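PDB 3WKY: prophenoloxidase b from Marsupenaeus japonicus, which is the precursor of a phenoloxidase that, once activated, probably oxidises phenols to quinones at a type 3 dicopper centre. Local coordinates for residues Glu249-Pro254 / Gln296-Arg301. Numbering follows the deposited sequence.
Sequences EDWRIP and QLEMWR
The guanidinium of R301 lies over one face of the W251 indole, its CZ 3.9 Å from the centroid of the six-membered ring and only 9° off the ring normal, a cation-pi stack with the two planes tilted by 26°. R301 reaches the ring because CG stands anti to the backbone N (chi1 -179°) and the chain bends near its end at chi3. R301 NH1 also donates to the carbonyl O of E249 at 2.8 Å, meeting a lone pair in the carbonyl plane. A water at the edge of the R301 guanidinium, in its plane, accepts from R301 NH2 and from the backbone N of W251 and donates to E298 OE2 at 2.8 Å, so a single molecule serves a loop amide and two helix side chains of opposite charge.

E298, extended beyond CG, runs past the indole in the opposite direction, E298 CG 3.6 Å from W251 CE3. In the R252 conformer described, one of two, its carboxylate then sits over one face of the R252 guanidinium: R252 NH2 is 2.8 Å from E298 OE1, but no N-H points at that oxygen, so the salt bridge of this conformer rests on charge alone. The loop supplies its own bonds as well: D250 OD1 accepts from R252 N at 3.1 Å, an Asx turn, within a type I turn closed by I253 N to D250 O.

Elsewhere, W251 NE1 is satisfied by the carbonyl of F248. F248, F280 and F399 also meet the indole, and L297 CB touches W251 CZ3 at 3.8 Å. The cation-pi stack, the R301–E249 bond and the water, with the R252–E298 bridge added in one conformer, tie the loop following helix 218-239 to helix 294-310 within the copper-containing domain of the hemocyanin fold.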
# COMPACT_ATOMS: atom_id res chain seq x y z
N GLU A 249 0.03 -10.53 16.99
CA GLU A 249 -0.64 -11.68 16.39
C GLU A 249 -0.72 -11.64 14.88
O GLU A 249 -0.71 -12.68 14.22
CB GLU A 249 -2.05 -11.82 16.95
CG GLU A 249 -2.03 -12.36 18.33
CD GLU A 249 -3.42 -12.57 18.90
OE1 GLU A 249 -4.40 -11.99 18.38
OE2 GLU A 249 -3.49 -13.32 19.89
N ASP A 250 -0.82 -10.43 14.32
CA ASP A 250 -0.83 -10.29 12.86
C ASP A 250 0.60 -10.02 12.45
O ASP A 250 1.09 -8.89 12.54
CB ASP A 250 -1.74 -9.14 12.43
CG ASP A 250 -1.83 -8.99 10.92
OD1 ASP A 250 -0.97 -9.55 10.20
OD2 ASP A 250 -2.75 -8.30 10.45
N TRP A 251 1.28 -11.07 12.00
CA TRP A 251 2.72 -11.00 11.83
C TRP A 251 3.12 -10.33 10.52
O TRP A 251 4.31 -10.27 10.17
CB TRP A 251 3.33 -12.40 11.97
CG TRP A 251 3.07 -12.97 13.35
CD1 TRP A 251 2.82 -12.26 14.49
CD2 TRP A 251 3.01 -14.36 13.71
NE1 TRP A 251 2.61 -13.13 15.54
CE2 TRP A 251 2.72 -14.42 15.09
CE3 TRP A 251 3.17 -15.56 13.00
CZ2 TRP A 251 2.61 -15.64 15.78
CZ3 TRP A 251 3.05 -16.77 13.69
CH2 TRP A 251 2.76 -16.80 15.06
N ARG A 252 2.13 -9.78 9.81
CA ARG A 252 2.48 -9.05 8.60
C ARG A 252 2.59 -7.54 8.89
O ARG A 252 3.02 -6.78 8.03
CB ARG A 252 1.51 -9.38 7.46
CG ARG A 252 1.82 -10.71 6.73
CD ARG A 252 1.81 -11.94 7.66
NE ARG A 252 2.44 -13.12 7.06
CZ ARG A 252 1.87 -13.90 6.14
NH1 ARG A 252 0.65 -13.61 5.71
NH2 ARG A 252 2.51 -14.96 5.64
N ILE A 253 2.25 -7.15 10.11
CA ILE A 253 2.33 -5.77 10.59
C ILE A 253 3.69 -5.60 11.26
O ILE A 253 4.07 -6.43 12.08
CB ILE A 253 1.21 -5.49 11.66
CG1 ILE A 253 -0.19 -5.72 11.08
CG2 ILE A 253 1.31 -4.08 12.22
CD1 ILE A 253 -1.33 -5.43 12.07
N PRO A 254 4.45 -4.54 10.91
CA PRO A 254 5.74 -4.34 11.59
C PRO A 254 5.57 -4.12 13.10
O PRO A 254 4.54 -3.60 13.53
CB PRO A 254 6.32 -3.08 10.94
CG PRO A 254 5.13 -2.38 10.33
CD PRO A 254 4.15 -3.45 9.95
N GLN A 296 5.55 -20.73 8.02
CA GLN A 296 5.72 -22.01 8.71
C GLN A 296 5.16 -21.90 10.13
O GLN A 296 4.32 -22.73 10.55
CB GLN A 296 7.22 -22.35 8.73
CG GLN A 296 7.58 -23.67 9.40
CD GLN A 296 9.09 -23.83 9.50
OE1 GLN A 296 9.81 -22.85 9.71
NE2 GLN A 296 9.58 -25.06 9.32
N LEU A 297 5.58 -20.88 10.87
CA LEU A 297 5.03 -20.63 12.21
C LEU A 297 3.52 -20.40 12.15
O LEU A 297 2.77 -20.83 13.04
CB LEU A 297 5.70 -19.42 12.89
CG LEU A 297 7.00 -19.69 13.67
CD1 LEU A 297 8.10 -20.20 12.73
CD2 LEU A 297 7.47 -18.44 14.41
N GLU A 298 3.06 -19.73 11.10
CA GLU A 298 1.62 -19.51 10.92
C GLU A 298 0.86 -20.80 10.73
O GLU A 298 -0.25 -20.96 11.25
CB GLU A 298 1.36 -18.54 9.76
CG GLU A 298 1.77 -17.13 10.11
CD GLU A 298 1.69 -16.18 8.94
OE1 GLU A 298 1.72 -16.66 7.78
OE2 GLU A 298 1.62 -14.96 9.19
N MET A 299 1.44 -21.73 10.00
CA MET A 299 0.76 -23.01 9.81
C MET A 299 0.77 -23.87 11.08
O MET A 299 -0.23 -24.53 11.40
CB MET A 299 1.32 -23.79 8.62
CG MET A 299 0.44 -25.02 8.28
SD MET A 299 -1.27 -24.58 7.86
CE MET A 299 -0.97 -23.84 6.23
N TRP A 300 1.87 -23.84 11.83
CA TRP A 300 1.87 -24.47 13.16
C TRP A 300 0.74 -23.90 14.01
O TRP A 300 0.03 -24.63 14.70
CB TRP A 300 3.19 -24.23 13.88
CG TRP A 300 4.39 -24.92 13.28
CD1 TRP A 300 4.38 -26.04 12.53
CD2 TRP A 300 5.76 -24.53 13.43
NE1 TRP A 300 5.67 -26.38 12.17
CE2 TRP A 300 6.54 -25.47 12.72
CE3 TRP A 300 6.41 -23.48 14.09
CZ2 TRP A 300 7.93 -25.39 12.66
CZ3 TRP A 300 7.79 -23.41 14.03
CH2 TRP A 300 8.53 -24.36 13.32
N ARG A 301 0.59 -22.58 13.97
CA ARG A 301 -0.46 -21.91 14.73
C ARG A 301 -1.85 -22.34 14.26
O ARG A 301 -2.73 -22.63 15.08
CB ARG A 301 -0.32 -20.38 14.59
CG ARG A 301 -1.38 -19.61 15.38
CD ARG A 301 -1.08 -18.11 15.37
NE ARG A 301 -1.15 -17.54 14.03
CZ ARG A 301 -0.86 -16.27 13.75
NH1 ARG A 301 -0.48 -15.43 14.71
NH2 ARG A 301 -0.97 -15.82 12.51
O HOH W 1 0.03 -13.60 11.05